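Local coordinates for protein argininosuccinate lyase (Chelativorans sp., PDB 6RXA) that probably cleaves carbon-nitrogen bonds to release fumarate, as an EDDS lyase of the aspartase/fumarase superfamily, here in an engineered variant probably made for enantioselective synthesis, at residues K161-M173 against P436-P449. The protein carries 2 engineered substitutions. Residues are numbered along the deposited sequence; the frame is centred on the assembly and turned at random.
Sequences KEAQPITLGHYLM and PWQNVLRREGKGMP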
loop_
_atom_site.group_PDB
_atom_site.type_symbol
_atom_site.label_atom_id
_atom_site.label_comp_id
_atom_site.label_asym_id
_atom_site.label_seq_id
_atom_site.Cartn_x
_atom_site.Cartn_y
_atom_site.Cartn_z
ATOM N N LYS A 161 -22.007 -17.547 5.629
ATOM C CA LYS A 161 -23.262 -18.282 5.728
ATOM C C LYS A 161 -22.967 -19.774 5.826
ATOM O O LYS A 161 -22.033 -20.281 5.213
ATOM C CB LYS A 161 -24.162 -18.009 4.504
ATOM C CG LYS A 161 -24.912 -16.660 4.552
ATOM C CD LYS A 161 -25.872 -16.603 5.752
ATOM C CE LYS A 161 -27.160 -15.817 5.457
ATOM N NZ LYS A 161 -28.118 -15.832 6.602
ATOM N N GLU A 162 -23.779 -20.488 6.606
ATOM C CA GLU A 162 -23.555 -21.919 6.784
ATOM C C GLU A 162 -23.681 -22.634 5.451
ATOM O O GLU A 162 -24.667 -22.443 4.721
ATOM C CB GLU A 162 -24.565 -22.509 7.769
ATOM C CG GLU A 162 -24.442 -21.970 9.183
ATOM C CD GLU A 162 -25.161 -22.804 10.220
ATOM O OE1 GLU A 162 -25.602 -23.922 9.891
ATOM O OE2 GLU A 162 -25.288 -22.327 11.381
ATOM N N ALA A 163 -22.683 -23.466 5.138
ATOM C CA ALA A 163 -22.569 -24.101 3.822
ATOM C C ALA A 163 -22.873 -25.593 3.874
ATOM O O ALA A 163 -23.923 -26.015 3.375
ATOM C CB ALA A 163 -21.197 -23.810 3.209
ATOM N N GLN A 164 -21.981 -26.415 4.426
ATOM C CA GLN A 164 -22.169 -27.864 4.499
ATOM C C GLN A 164 -21.498 -28.381 5.758
ATOM O O GLN A 164 -20.674 -27.702 6.375
ATOM C CB GLN A 164 -21.587 -28.568 3.272
ATOM C CG GLN A 164 -22.273 -28.250 1.934
ATOM C CD GLN A 164 -21.574 -28.902 0.753
ATOM O OE1 GLN A 164 -20.490 -29.476 0.889
ATOM N NE2 GLN A 164 -22.191 -28.810 -0.421
ATOM N N PRO A 165 -21.800 -29.631 6.158
ATOM C CA PRO A 165 -21.139 -30.207 7.338
ATOM C C PRO A 165 -19.709 -30.646 7.046
ATOM O O PRO A 165 -19.426 -31.247 6.009
ATOM C CB PRO A 165 -22.020 -31.419 7.684
ATOM C CG PRO A 165 -23.330 -31.168 6.974
ATOM C CD PRO A 165 -22.928 -30.466 5.712
ATOM N N ILE A 166 -18.812 -30.346 7.995
ATOM C CA ILE A 166 -17.432 -30.820 7.983
ATOM C C ILE A 166 -17.094 -31.270 9.401
ATOM O O ILE A 166 -17.987 -31.557 10.202
ATOM C CB ILE A 166 -16.467 -29.724 7.496
ATOM C CG1 ILE A 166 -16.525 -28.506 8.415
ATOM C CG2 ILE A 166 -16.781 -29.328 6.064
ATOM C CD1 ILE A 166 -15.279 -27.623 8.339
ATOM N N THR A 167 -15.804 -31.315 9.726
ATOM C CA THR A 167 -15.374 -31.481 11.108
ATOM C C THR A 167 -14.347 -30.404 11.427
ATOM O O THR A 167 -13.727 -29.821 10.532
ATOM C CB THR A 167 -14.730 -32.847 11.358
ATOM O OG1 THR A 167 -13.493 -32.903 10.634
ATOM C CG2 THR A 167 -15.644 -33.969 10.916
ATOM N N LEU A 168 -14.158 -30.144 12.721
ATOM C CA LEU A 168 -13.110 -29.212 13.127
ATOM C C LEU A 168 -11.739 -29.675 12.639
ATOM O O LEU A 168 -10.909 -28.852 12.234
ATOM C CB LEU A 168 -13.147 -29.015 14.644
ATOM C CG LEU A 168 -12.080 -28.102 15.253
ATOM C CD1 LEU A 168 -12.112 -26.711 14.622
ATOM C CD2 LEU A 168 -12.273 -28.018 16.749
ATOM N N GLY A 169 -11.485 -30.987 12.655
ATOM C CA GLY A 169 -10.232 -31.489 12.111
ATOM C C GLY A 169 -10.030 -31.132 10.650
ATOM O O GLY A 169 -8.937 -30.749 10.235
ATOM N N HIS A 170 -11.071 -31.313 9.837
ATOM C CA HIS A 170 -10.994 -30.957 8.424
ATOM C C HIS A 170 -10.660 -29.483 8.235
ATOM O O HIS A 170 -9.816 -29.128 7.406
ATOM C CB HIS A 170 -12.331 -31.313 7.779
ATOM C CG HIS A 170 -12.441 -30.927 6.343
ATOM N ND1 HIS A 170 -13.315 -29.954 5.913
ATOM C CD2 HIS A 170 -11.803 -31.382 5.238
ATOM C CE1 HIS A 170 -13.203 -29.821 4.603
ATOM N NE2 HIS A 170 -12.294 -30.678 4.169
ATOM N N TYR A 171 -11.319 -28.605 8.998
ATOM C CA TYR A 171 -11.037 -27.177 8.909
ATOM C C TYR A 171 -9.572 -26.883 9.230
ATOM O O TYR A 171 -8.888 -26.150 8.500
ATOM C CB TYR A 171 -11.969 -26.388 9.850
ATOM C CG TYR A 171 -11.673 -24.906 9.795
ATOM C CD1 TYR A 171 -10.697 -24.347 10.596
ATOM C CD2 TYR A 171 -12.336 -24.081 8.903
ATOM C CE1 TYR A 171 -10.384 -23.021 10.517
ATOM C CE2 TYR A 171 -12.028 -22.730 8.819
ATOM C CZ TYR A 171 -11.053 -22.205 9.632
ATOM O OH TYR A 171 -10.716 -20.869 9.567
ATOM N N LEU A 172 -9.076 -27.428 10.345
ATOM C CA LEU A 172 -7.697 -27.177 10.751
ATOM C C LEU A 172 -6.707 -27.656 9.702
ATOM O O LEU A 172 -5.653 -27.041 9.525
ATOM C CB LEU A 172 -7.423 -27.799 12.118
ATOM C CG LEU A 172 -8.158 -27.080 13.248
ATOM C CD1 LEU A 172 -8.157 -27.926 14.520
ATOM C CD2 LEU A 172 -7.529 -25.719 13.519
ATOM N N MET A 173 -7.033 -28.713 8.962
ATOM C CA MET A 173 -6.107 -29.169 7.939
ATOM C C MET A 173 -6.060 -28.235 6.737
ATOM O O MET A 173 -5.077 -28.271 5.996
ATOM C CB MET A 173 -6.374 -30.620 7.563
ATOM C CG MET A 173 -6.066 -31.572 8.723
ATOM S SD MET A 173 -4.474 -31.332 9.538
ATOM C CE MET A 173 -3.369 -31.842 8.231
ATOM N N PRO A 436 -26.321 -35.041 9.578
ATOM C CA PRO A 436 -25.077 -34.319 9.274
ATOM C C PRO A 436 -23.838 -35.181 9.372
ATOM O O PRO A 436 -22.844 -34.902 8.690
ATOM C CB PRO A 436 -25.060 -33.172 10.300
ATOM C CG PRO A 436 -25.904 -33.671 11.430
ATOM C CD PRO A 436 -26.957 -34.550 10.820
ATOM N N TRP A 437 -23.842 -36.207 10.230
ATOM C CA TRP A 437 -22.687 -37.090 10.289
ATOM C C TRP A 437 -22.581 -37.918 9.015
ATOM O O TRP A 437 -21.474 -38.142 8.512
ATOM C CB TRP A 437 -22.751 -37.992 11.522
ATOM C CG TRP A 437 -21.515 -38.837 11.679
ATOM C CD1 TRP A 437 -21.442 -40.201 11.722
ATOM C CD2 TRP A 437 -20.169 -38.364 11.783
ATOM N NE1 TRP A 437 -20.131 -40.605 11.857
ATOM C CE2 TRP A 437 -19.332 -39.491 11.902
ATOM C CE3 TRP A 437 -19.587 -37.088 11.795
ATOM C CZ2 TRP A 437 -17.949 -39.384 12.027
ATOM C CZ3 TRP A 437 -18.217 -36.988 11.921
ATOM C CH2 TRP A 437 -17.414 -38.126 12.034
ATOM N N GLN A 438 -23.720 -38.366 8.472
ATOM C CA GLN A 438 -23.687 -39.038 7.174
ATOM C C GLN A 438 -23.220 -38.097 6.068
ATOM O O GLN A 438 -22.591 -38.547 5.102
ATOM C CB GLN A 438 -25.035 -39.668 6.826
ATOM C CG GLN A 438 -25.456 -40.771 7.781
ATOM C CD GLN A 438 -24.451 -41.905 7.869
ATOM O OE1 GLN A 438 -23.995 -42.431 6.855
ATOM N NE2 GLN A 438 -24.099 -42.281 9.090
ATOM N N ASN A 439 -23.520 -36.793 6.175
ATOM C CA ASN A 439 -22.983 -35.847 5.198
ATOM C C ASN A 439 -21.459 -35.873 5.230
ATOM O O ASN A 439 -20.798 -35.795 4.186
ATOM C CB ASN A 439 -23.446 -34.411 5.489
ATOM C CG ASN A 439 -24.815 -34.099 4.946
ATOM O OD1 ASN A 439 -24.990 -33.117 4.225
ATOM N ND2 ASN A 439 -25.795 -34.898 5.312
ATOM N N VAL A 440 -20.882 -35.938 6.436
ATOM C CA VAL A 440 -19.431 -35.979 6.569
ATOM C C VAL A 440 -18.887 -37.282 6.010
ATOM O O VAL A 440 -17.951 -37.288 5.204
ATOM C CB VAL A 440 -19.029 -35.782 8.042
ATOM C CG1 VAL A 440 -17.566 -36.068 8.225
ATOM C CG2 VAL A 440 -19.342 -34.350 8.486
ATOM N N LEU A 441 -19.494 -38.406 6.402
ATOM C CA LEU A 441 -18.997 -39.709 5.973
ATOM C C LEU A 441 -19.057 -39.870 4.459
ATOM O O LEU A 441 -18.182 -40.513 3.861
ATOM C CB LEU A 441 -19.793 -40.816 6.663
ATOM C CG LEU A 441 -19.600 -40.947 8.170
ATOM C CD1 LEU A 441 -20.427 -42.124 8.715
ATOM C CD2 LEU A 441 -18.137 -41.110 8.510
ATOM N N ARG A 442 -20.088 -39.319 3.813
ATOM C CA ARG A 442 -20.186 -39.432 2.361
ATOM C C ARG A 442 -19.097 -38.648 1.636
ATOM O O ARG A 442 -18.761 -38.995 0.497
ATOM C CB ARG A 442 -21.564 -38.959 1.888
ATOM C CG ARG A 442 -22.638 -40.009 2.085
ATOM C CD ARG A 442 -23.938 -39.606 1.431
ATOM N NE ARG A 442 -24.631 -38.561 2.175
ATOM C CZ ARG A 442 -25.552 -38.788 3.112
ATOM N NH1 ARG A 442 -25.915 -40.026 3.426
ATOM N NH2 ARG A 442 -26.128 -37.764 3.728
ATOM N N ARG A 443 -18.543 -37.614 2.261
ATOM C CA ARG A 443 -17.518 -36.774 1.640
ATOM C C ARG A 443 -16.153 -37.362 1.981
ATOM O O ARG A 443 -15.419 -36.861 2.841
ATOM C CB ARG A 443 -17.666 -35.333 2.110
ATOM C CG ARG A 443 -18.918 -34.645 1.576
ATOM C CD ARG A 443 -19.204 -33.328 2.301
ATOM N NE ARG A 443 -20.206 -32.582 1.544
ATOM C CZ ARG A 443 -21.489 -32.919 1.477
ATOM N NH1 ARG A 443 -22.336 -32.213 0.732
ATOM N NH2 ARG A 443 -21.932 -33.969 2.155
ATOM N N GLU A 444 -15.811 -38.447 1.276
ATOM C CA GLU A 444 -14.661 -39.275 1.627
ATOM C C GLU A 444 -13.505 -39.225 0.625
ATOM O O GLU A 444 -12.543 -39.985 0.777
ATOM C CB GLU A 444 -15.099 -40.724 1.868
ATOM C CG GLU A 444 -15.828 -41.350 0.693
ATOM C CD GLU A 444 -16.147 -42.812 0.930
ATOM O OE1 GLU A 444 -16.750 -43.444 0.037
ATOM O OE2 GLU A 444 -15.789 -43.323 2.014
ATOM N N GLY A 445 -13.537 -38.341 -0.359
ATOM C CA GLY A 445 -12.423 -38.212 -1.274
ATOM C C GLY A 445 -11.239 -37.436 -0.695
ATOM O O GLY A 445 -11.207 -37.034 0.473
ATOM N N LYS A 446 -10.244 -37.220 -1.559
ATOM C CA LYS A 446 -9.053 -36.479 -1.147
ATOM C C LYS A 446 -9.434 -35.076 -0.699
ATOM O O LYS A 446 -10.109 -34.336 -1.428
ATOM C CB LYS A 446 -8.045 -36.396 -2.287
ATOM C CG LYS A 446 -7.450 -37.733 -2.705
ATOM C CD LYS A 446 -6.505 -37.538 -3.884
ATOM C CE LYS A 446 -5.759 -38.803 -4.238
ATOM N NZ LYS A 446 -4.698 -38.495 -5.239
ATOM N N GLY A 447 -8.992 -34.707 0.504
ATOM C CA GLY A 447 -9.202 -33.374 1.040
ATOM C C GLY A 447 -10.571 -33.096 1.607
ATOM O O GLY A 447 -10.886 -31.943 1.912
ATOM N N MET A 448 -11.401 -34.119 1.749
ATOM C CA MET A 448 -12.781 -34.000 2.196
ATOM C C MET A 448 -12.878 -34.370 3.668
ATOM O O MET A 448 -11.939 -34.914 4.253
ATOM C CB MET A 448 -13.654 -34.878 1.307
ATOM C CG MET A 448 -13.494 -34.496 -0.165
ATOM S SD MET A 448 -14.665 -35.364 -1.215
ATOM C CE MET A 448 -14.001 -35.008 -2.848
ATOM N N PRO A 449 -14.005 -34.050 4.320
ATOM C CA PRO A 449 -14.043 -34.101 5.793
ATOM C C PRO A 449 -14.232 -35.475 6.433
ATOM O O PRO A 449 -14.113 -35.568 7.666
ATOM C CB PRO A 449 -15.205 -33.166 6.152
ATOM C CG PRO A 449 -16.105 -33.205 4.938
ATOM C CD PRO A 449 -15.125 -33.253 3.780
HETATM O O HOH W 1 -21.162 -31.175 -1.926
HETATM O O HOH W 2 -12.762 -35.496 10.087
#
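The imidazole of His170 has Pro449 CB over one face, 3.8 Å from the ring centroid and close to the ring normal, a CH-pi contact; at the rim, in plane, lie Ile166 CD1 and Gly447 O. His170 NE2 donates to Gly447 O at 2.9 Å, with the acceptor only 3° out of the ring plane. With CG anti to the backbone N, the ring runs alongside Pro449, pointing the same way. Gly447 O also accepts from Ser228 of a second subunit, so two donors grip it.

The guanidinium of Arg443 meets Asn439 O at its edge, where NH2 donates in plane. Arg443 NE gives Gln164 OE1 a 3.2 Å bond, bent at the hydrogen and reaching the amide from above its carbonyl plane; the two flat groups stand 75° apart. A salt bridge from NH2 to Asp369 helps fix the guanidinium, and a water links Gln164 NE2 to NH1, weakly on the arginine side.

Between these polar ends, Pro165 CG rests on Asn439 CB at 3.6 Å, while Val440 CG2 packs on Ile166 O. Thr167 CG2 approaches the edge of the Trp437 ring, 4.1 Å from CZ3, and Val440 CG1. Thr167 OG1 accepts from His170 N at 3.0 Å, the N-cap bond of helix 168-193, and a second water joins OG1 to Pro449 O. The evidence describes strand 161-167 running into an N-capped helix and crossed at 77° by helix 436-442, whose chain goes on into the type II turn Gly445-Met448, in a buried contact that itself forms part of the interface with a second subunit of the tetramer.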